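Local coordinates for 4-alpha-glucanotransferase (PDB 5B68), which belongs to the 4-alpha-glucanotransferase (amylomaltase) enzymes and joins an N-terminal beta-sandwich domain to a larger domain of the TIM-barrel type, at residues N203-V208 / K372-A377; W193-F198 / P245-V250; V651-E656 / E694-V699. One frame throughout, in Å; residues are numbered along the deposited sequence.

Read from the N terminus, the chain enters contact 2 first, in the loop W193-F198 that leads from strand 177-182 into helix 198-209, and then contact 1, on that same helix. P245-V250, in the loop after strand 215-218, closes contact 2; K372-A377, at the end of helix 349-376, later closes contact 1, so the two contacts cross. Contact 2 thus fixes the start of helix 198-209, and contact 1 joins its later turns to a neighbouring helix, with the centres about 17 Å apart. Contact 3 follows in series, bringing helix 694-702 back to helix 650-654, which directly follows strand 645-649; Y696 touches V208 of contact 1.

Contact 1: N203-V208 / K372-A377; sequences NLASVV and KRAVDA
A205 and A374 meet methyl to methyl where two outer helices of the TIM-barrel-type domain lie against each other. Helix 198-209 follows strand 177-182, helix 349-376 leads into strand 382-387, and their short segments run almost parallel, with axes 8.0 Å apart and 10° between their directions. Such a course is expected of helices on the outside of a parallel barrel. The alanines permit the approach: their CA atoms are the nearest pair of the register, and A205 CB stands only 3.5 Å from A374 CB, tighter than ordinary van der Waals contact.

Away from this point the interface is more polar. R373 reaches across with a chain bent at both chi2 and chi3, which brings the guanidinium alongside N203. The face of the group lies against the backbone there, N203 CA sitting 3.5 Å from R373 NH1 and offset toward the rim. The two side chains point the same way, with the amide and guanidinium planes just 15° apart, yet the pairing is one of flat groups side by side and not a hydrogen bond. R373 also touches a crystal neighbour, so its conformation may owe something to the lattice.

S206 has its hydroxyl between its own backbone N and carbonyl carbon (chi1 71°), a torsion that turns OG back onto the preceding helical turn. There S206 OG donates to N203 O at 2.8 Å, and the same oxygen accepts the helical bond from V207 N. R373 NH2 approaches S206 OG to 3.3 Å, but at an angle too poor for a hydrogen bond. Just past the end of helix 349-376, the methyl of A377 rests against the serine backbone, A377 CB lying 3.8 Å from S206 CA.

Contact 2: W193-F198 / P245-V250; sequences WGMGDF and PIYIRV
D197 and Y247 bring the two loops together, their CA atoms 4.2 Å apart, and beside them F198 N donates to Y247 O at 2.9 Å with an N-H...O angle of 156°, in the carbonyl plane. The F198 ring turns one face to Y247 CB, which stands 3.6 Å from the ring centroid, a CH-pi contact. The tyrosine ring has further neighbours. G196 O comes to its edge, in plane, 3.3 Å from Y247 CD1, while I246 CG2 sits above the centre of one face. M195, its chain bent at chi3, crosses both residues at about a right angle, with M195 CE oblique to the ring, 3.9 Å from Y247 CE1, and its sulfur against the end of I246.

These are loops following barrel strands 177-182 and 215-218, and D197 is the N-cap of helix 198-209. Its OD1 caps a backbone N just beyond F198 and D200 OD2 bonds D197 N, so these two and F198 N, held by Y247 O, are each bonded.

The other carboxylate oxygen forms a salt bridge. R249 grips it side-on with two nitrogens: R249 NE is 2.8 Å from D197 OD2, nearly straight at 159°, and R249 NH2 makes a longer, more bent bond to the same atom. Both come from the syn side of OD2, tilted out of the carboxylate plane; OD2 lies in the guanidinium plane, and the two planar groups stand 83° apart. R249 NH2 also makes a salt bridge to D200 and a hydrogen bond to S189 OG. Farther along, W193 CZ2 packs 3.8 Å from V250 CG2, the indole NE1 being bonded to E251.

Contact 3: V651-E656 / E694-V699; sequences VDMVGE and ELYHRV
L695 and G655 meet first, at the start of helix 694-702, where that helix lies against the end of the short, weakly bonded helix 650-654 just beyond barrel strand 645-649. One methyl does the touching: L695 CD2 is 3.4 Å from G655 N and 3.7 Å from V654 C, so the leucine packs on bare backbone where the chain leaves the helix. G655 has a positive phi (83°), and E656 N bonds V651 O at 3.1 Å; the pattern resembles a Schellman ending.

Y696 comes next, with its CA the nearest to that of M653. Y696 CG is anti to the backbone N (chi1 173°), and the ring runs side by side with the methionine, pointing the same way. M653, bent at chi3, brings its methyl obliquely beside the ring, M653 CE being 3.6 Å from Y696 CE2. The sulfur takes part in a Met-aromatic contact: M653 SD is 4.8 Å from the Y696 ring centroid and 52° off the ring normal. Beyond the ring, Y696 OH bonds D211 OD2. On the backbone, M653 O approaches Y696 N to 3.1 Å, but the N-H does not point at it, so the pair is only a close approach.

One turn later V699 closes the contact with two branches: V699 CG1 is 3.9 Å from M653 CG, and V699 CG2 rests on D652 O. The side chains of M653 and V699 both also touch V648 of strand 645-649.

The carboxylate of D652 is bonded to T565, away from this interface. Cohesion between the helices therefore rests largely on apolar contact of L695, Y696 and V699 with M653 and the backbone around it, perhaps helped by M653 O lying beside the first turn of helix 694-702, where the helix dipole would be positive.

Contact 1: N203-V208 / K372-A377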
# COMPACT_ATOMS: atom_id res chain seq x y z
N ASN A 203 -22.26 -2.16 -1.10
CA ASN A 203 -23.34 -2.86 -0.41
C ASN A 203 -22.87 -3.17 1.02
O ASN A 203 -23.54 -2.78 1.97
CB ASN A 203 -23.67 -4.16 -1.16
CG ASN A 203 -24.95 -4.86 -0.64
OD1 ASN A 203 -25.58 -4.42 0.35
ND2 ASN A 203 -25.28 -6.00 -1.26
N LEU A 204 -21.72 -3.83 1.13
CA LEU A 204 -21.13 -4.19 2.44
C LEU A 204 -20.94 -2.91 3.25
O LEU A 204 -21.28 -2.90 4.45
CB LEU A 204 -19.86 -4.95 2.31
CG LEU A 204 -19.15 -5.45 3.56
CD1 LEU A 204 -20.06 -6.30 4.40
CD2 LEU A 204 -17.86 -6.12 3.21
N ALA A 205 -20.41 -1.85 2.65
CA ALA A 205 -20.20 -0.61 3.43
C ALA A 205 -21.50 -0.12 4.00
O ALA A 205 -21.57 0.22 5.21
CB ALA A 205 -19.57 0.52 2.60
N SER A 206 -22.54 -0.17 3.16
CA SER A 206 -23.83 0.39 3.61
C SER A 206 -24.38 -0.48 4.74
O SER A 206 -24.98 0.05 5.67
CB SER A 206 -24.84 0.62 2.46
OG SER A 206 -25.27 -0.64 2.02
N VAL A 207 -24.17 -1.78 4.69
CA VAL A 207 -24.68 -2.68 5.73
C VAL A 207 -23.98 -2.48 7.05
O VAL A 207 -24.60 -2.31 8.07
CB VAL A 207 -24.50 -4.16 5.30
CG1 VAL A 207 -24.66 -5.13 6.47
CG2 VAL A 207 -25.45 -4.52 4.20
N VAL A 208 -22.66 -2.45 7.06
CA VAL A 208 -21.95 -2.39 8.37
C VAL A 208 -22.10 -0.99 8.92
O VAL A 208 -21.99 -0.80 10.12
CB VAL A 208 -20.49 -2.83 8.29
CG1 VAL A 208 -20.37 -4.27 7.85
CG2 VAL A 208 -19.70 -1.95 7.33
N LYS A 372 -19.66 6.61 -2.53
CA LYS A 372 -20.85 7.42 -2.31
C LYS A 372 -21.88 6.68 -1.47
O LYS A 372 -22.51 7.23 -0.61
CB LYS A 372 -21.47 7.82 -3.64
CG LYS A 372 -22.64 8.76 -3.54
CD LYS A 372 -23.06 9.23 -4.92
CE LYS A 372 -24.02 10.38 -4.84
NZ LYS A 372 -25.22 10.01 -4.08
N ARG A 373 -22.01 5.39 -1.72
CA ARG A 373 -22.91 4.58 -0.96
C ARG A 373 -22.51 4.53 0.49
O ARG A 373 -23.32 4.64 1.38
CB ARG A 373 -22.84 3.17 -1.47
CG ARG A 373 -23.83 2.85 -2.54
CD ARG A 373 -24.87 1.95 -1.92
NE ARG A 373 -24.90 0.63 -2.50
CZ ARG A 373 -25.71 -0.33 -2.06
NH1 ARG A 373 -25.71 -1.51 -2.62
NH2 ARG A 373 -26.51 -0.08 -1.04
N ALA A 374 -21.22 4.35 0.71
CA ALA A 374 -20.70 4.28 2.07
C ALA A 374 -20.97 5.56 2.85
O ALA A 374 -21.41 5.56 3.99
CB ALA A 374 -19.24 3.96 2.07
N VAL A 375 -20.70 6.70 2.23
CA VAL A 375 -20.83 7.94 2.90
C VAL A 375 -22.33 8.31 3.06
O VAL A 375 -22.72 8.86 4.06
CB VAL A 375 -20.13 9.03 2.08
CG1 VAL A 375 -20.48 10.42 2.62
CG2 VAL A 375 -18.63 8.84 2.17
N ASP A 376 -23.15 8.00 2.07
CA ASP A 376 -24.60 8.29 2.18
C ASP A 376 -25.27 7.39 3.25
O ASP A 376 -26.31 7.76 3.81
CB ASP A 376 -25.29 8.12 0.85
CG ASP A 376 -24.99 9.26 -0.16
OD1 ASP A 376 -24.44 10.33 0.20
OD2 ASP A 376 -25.30 9.02 -1.35
N ALA A 377 -24.66 6.26 3.56
CA ALA A 377 -25.07 5.42 4.66
C ALA A 377 -24.66 5.91 6.03
O ALA A 377 -25.00 5.27 7.02
CB ALA A 377 -24.58 4.02 4.45

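Contact 2: W193-F198 / P245-V250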
# COMPACT_ATOMS: atom_id res chain seq x y z
N TRP A 193 -20.26 -12.59 -9.12
CA TRP A 193 -19.72 -13.69 -9.94
C TRP A 193 -18.70 -14.51 -9.22
O TRP A 193 -17.50 -14.53 -9.58
CB TRP A 193 -19.18 -13.15 -11.28
CG TRP A 193 -20.22 -12.66 -12.22
CD1 TRP A 193 -21.46 -12.13 -11.93
CD2 TRP A 193 -20.10 -12.60 -13.65
NE1 TRP A 193 -22.09 -11.76 -13.07
CE2 TRP A 193 -21.28 -12.04 -14.14
CE3 TRP A 193 -19.09 -12.95 -14.55
CZ2 TRP A 193 -21.50 -11.82 -15.50
CZ3 TRP A 193 -19.33 -12.73 -15.93
CH2 TRP A 193 -20.51 -12.16 -16.36
N GLY A 194 -19.11 -15.17 -8.13
CA GLY A 194 -18.16 -16.01 -7.45
C GLY A 194 -17.20 -15.29 -6.53
O GLY A 194 -16.51 -15.91 -5.76
N MET A 195 -17.08 -13.99 -6.68
CA MET A 195 -16.14 -13.26 -5.87
C MET A 195 -16.64 -11.83 -5.73
O MET A 195 -17.37 -11.36 -6.57
CB MET A 195 -14.74 -13.33 -6.49
CG MET A 195 -14.37 -12.20 -7.42
SD MET A 195 -12.74 -12.28 -8.19
CE MET A 195 -11.77 -11.12 -7.26
N GLY A 196 -16.25 -11.15 -4.68
CA GLY A 196 -16.82 -9.81 -4.45
C GLY A 196 -16.34 -8.81 -5.50
O GLY A 196 -15.20 -8.95 -6.03
N ASP A 197 -17.16 -7.83 -5.75
CA ASP A 197 -16.94 -6.83 -6.79
C ASP A 197 -17.25 -5.45 -6.25
O ASP A 197 -17.51 -5.30 -5.03
CB ASP A 197 -17.76 -7.23 -8.05
CG ASP A 197 -19.27 -7.27 -7.83
OD1 ASP A 197 -19.81 -6.43 -7.07
OD2 ASP A 197 -19.97 -8.13 -8.43
N PHE A 198 -17.19 -4.42 -7.09
CA PHE A 198 -17.37 -3.01 -6.57
C PHE A 198 -18.78 -2.81 -6.04
O PHE A 198 -19.02 -1.96 -5.17
CB PHE A 198 -17.10 -1.91 -7.66
CG PHE A 198 -15.68 -1.96 -8.22
CD1 PHE A 198 -14.60 -1.78 -7.40
CD2 PHE A 198 -15.47 -2.06 -9.58
CE1 PHE A 198 -13.31 -1.74 -7.91
CE2 PHE A 198 -14.19 -2.02 -10.11
CZ PHE A 198 -13.10 -1.91 -9.26
N PRO A 245 -9.55 -4.57 -13.00
CA PRO A 245 -10.87 -4.72 -13.58
C PRO A 245 -11.64 -6.00 -13.24
O PRO A 245 -12.81 -6.02 -13.52
CB PRO A 245 -10.61 -4.59 -15.12
CG PRO A 245 -9.21 -4.07 -15.22
CD PRO A 245 -8.50 -4.68 -14.04
N ILE A 246 -11.03 -6.97 -12.56
CA ILE A 246 -11.74 -8.16 -12.08
C ILE A 246 -12.92 -7.86 -11.18
O ILE A 246 -13.85 -8.68 -11.07
CB ILE A 246 -10.83 -9.13 -11.43
CG1 ILE A 246 -11.40 -10.57 -11.58
CG2 ILE A 246 -10.45 -8.79 -9.99
CD1 ILE A 246 -10.46 -11.58 -10.98
N TYR A 247 -12.87 -6.67 -10.58
CA TYR A 247 -13.88 -6.21 -9.65
C TYR A 247 -15.09 -5.51 -10.28
O TYR A 247 -16.03 -5.22 -9.60
CB TYR A 247 -13.25 -5.30 -8.59
CG TYR A 247 -12.26 -5.96 -7.66
CD1 TYR A 247 -12.66 -6.90 -6.74
CD2 TYR A 247 -10.93 -5.61 -7.69
CE1 TYR A 247 -11.76 -7.49 -5.89
CE2 TYR A 247 -10.03 -6.19 -6.85
CZ TYR A 247 -10.45 -7.13 -5.95
OH TYR A 247 -9.55 -7.69 -5.11
N ILE A 248 -15.05 -5.24 -11.58
CA ILE A 248 -16.15 -4.65 -12.23
C ILE A 248 -17.37 -5.57 -12.16
O ILE A 248 -17.25 -6.80 -12.43
CB ILE A 248 -15.83 -4.40 -13.70
CG1 ILE A 248 -14.73 -3.31 -13.85
CG2 ILE A 248 -17.07 -3.96 -14.43
CD1 ILE A 248 -14.22 -3.19 -15.28
N ARG A 249 -18.53 -5.02 -11.81
CA ARG A 249 -19.77 -5.75 -11.96
C ARG A 249 -20.35 -5.33 -13.28
O ARG A 249 -20.80 -4.23 -13.45
CB ARG A 249 -20.80 -5.43 -10.89
CG ARG A 249 -22.11 -6.13 -11.19
CD ARG A 249 -23.05 -6.23 -10.01
NE ARG A 249 -22.55 -7.05 -8.92
CZ ARG A 249 -23.28 -7.35 -7.87
NH1 ARG A 249 -24.51 -6.90 -7.80
NH2 ARG A 249 -22.79 -8.07 -6.89
N VAL A 250 -20.35 -6.26 -14.21
CA VAL A 250 -20.63 -5.86 -15.59
C VAL A 250 -22.03 -5.41 -15.79
O VAL A 250 -22.33 -4.52 -16.61
CB VAL A 250 -20.20 -6.98 -16.60
CG1 VAL A 250 -18.73 -7.36 -16.45
CG2 VAL A 250 -21.12 -8.21 -16.51

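Contact 3: V651-E656 / E694-V699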
# COMPACT_ATOMS: atom_id res chain seq x y z
N VAL A 651 -14.52 -11.14 9.34
CA VAL A 651 -14.41 -12.58 9.63
C VAL A 651 -14.83 -12.89 11.06
O VAL A 651 -15.38 -13.97 11.31
CB VAL A 651 -12.96 -13.14 9.41
CG1 VAL A 651 -12.65 -13.21 7.92
CG2 VAL A 651 -11.88 -12.38 10.14
N ASP A 652 -14.47 -12.01 11.98
CA ASP A 652 -14.78 -12.21 13.41
C ASP A 652 -16.25 -11.97 13.73
O ASP A 652 -16.72 -12.44 14.77
CB ASP A 652 -13.92 -11.29 14.30
CG ASP A 652 -12.50 -11.77 14.42
OD1 ASP A 652 -12.24 -12.87 13.89
OD2 ASP A 652 -11.68 -11.09 15.05
N MET A 653 -16.98 -11.29 12.84
CA MET A 653 -18.40 -11.04 13.02
C MET A 653 -19.24 -12.26 12.63
O MET A 653 -20.41 -12.33 13.01
CB MET A 653 -18.85 -9.76 12.28
CG MET A 653 -18.04 -8.56 12.62
SD MET A 653 -18.59 -7.06 11.80
CE MET A 653 -19.69 -6.31 13.03
N VAL A 654 -18.68 -13.22 11.89
CA VAL A 654 -19.46 -14.35 11.43
C VAL A 654 -18.93 -15.71 11.93
O VAL A 654 -19.49 -16.73 11.57
CB VAL A 654 -19.56 -14.37 9.88
CG1 VAL A 654 -20.15 -13.08 9.38
CG2 VAL A 654 -18.19 -14.56 9.28
N GLY A 655 -17.85 -15.71 12.71
CA GLY A 655 -17.26 -16.91 13.28
C GLY A 655 -16.32 -17.67 12.40
O GLY A 655 -16.09 -18.83 12.62
N GLU A 656 -15.83 -17.03 11.32
CA GLU A 656 -14.82 -17.66 10.39
C GLU A 656 -13.65 -18.27 11.20
O GLU A 656 -13.07 -17.60 12.07
CB GLU A 656 -14.34 -16.53 9.44
CG GLU A 656 -13.27 -16.86 8.47
CD GLU A 656 -13.75 -17.78 7.39
OE1 GLU A 656 -13.62 -19.01 7.62
OE2 GLU A 656 -14.27 -17.32 6.32
N GLU A 694 -27.11 -13.76 14.77
CA GLU A 694 -26.97 -13.16 16.08
C GLU A 694 -25.51 -12.82 16.43
O GLU A 694 -25.28 -11.79 17.10
CB GLU A 694 -27.59 -14.09 17.17
CG GLU A 694 -27.70 -13.46 18.57
CD GLU A 694 -28.19 -14.44 19.68
OE1 GLU A 694 -27.75 -15.64 19.71
OE2 GLU A 694 -29.00 -14.01 20.55
N LEU A 695 -24.55 -13.66 15.99
CA LEU A 695 -23.10 -13.39 16.24
C LEU A 695 -22.66 -12.01 15.69
O LEU A 695 -22.05 -11.24 16.41
CB LEU A 695 -22.18 -14.52 15.72
CG LEU A 695 -20.67 -14.30 15.97
CD1 LEU A 695 -20.44 -14.09 17.48
CD2 LEU A 695 -19.79 -15.45 15.48
N TYR A 696 -23.08 -11.68 14.47
CA TYR A 696 -22.81 -10.35 13.90
C TYR A 696 -23.22 -9.20 14.84
O TYR A 696 -22.45 -8.30 15.10
CB TYR A 696 -23.53 -10.20 12.54
CG TYR A 696 -23.43 -8.83 11.99
CD1 TYR A 696 -24.34 -7.89 12.36
CD2 TYR A 696 -22.39 -8.44 11.18
CE1 TYR A 696 -24.27 -6.61 11.90
CE2 TYR A 696 -22.30 -7.15 10.73
CZ TYR A 696 -23.23 -6.23 11.11
OH TYR A 696 -23.17 -4.93 10.69
N HIS A 697 -24.46 -9.27 15.34
CA HIS A 697 -25.03 -8.24 16.19
C HIS A 697 -24.31 -8.24 17.52
O HIS A 697 -24.09 -7.16 18.07
CB HIS A 697 -26.54 -8.47 16.39
CG HIS A 697 -27.32 -8.19 15.17
ND1 HIS A 697 -27.45 -6.92 14.68
CD2 HIS A 697 -27.88 -9.01 14.24
CE1 HIS A 697 -28.14 -6.95 13.54
NE2 HIS A 697 -28.41 -8.21 13.26
N ARG A 698 -23.99 -9.41 18.05
CA ARG A 698 -23.22 -9.42 19.34
C ARG A 698 -21.82 -8.69 19.22
O ARG A 698 -21.37 -7.86 20.07
CB ARG A 698 -23.05 -10.84 19.82
CG ARG A 698 -24.36 -11.51 20.24
CD ARG A 698 -24.20 -12.96 20.64
NE ARG A 698 -23.60 -13.05 21.94
CZ ARG A 698 -23.52 -14.12 22.73
NH1 ARG A 698 -22.88 -14.01 23.89
NH2 ARG A 698 -24.10 -15.28 22.42
N VAL A 699 -21.11 -8.99 18.13
CA VAL A 699 -19.78 -8.41 17.96
C VAL A 699 -19.93 -6.96 17.63
O VAL A 699 -19.13 -6.16 18.14
CB VAL A 699 -18.96 -9.20 16.91
CG1 VAL A 699 -17.65 -8.49 16.55
CG2 VAL A 699 -18.80 -10.65 17.39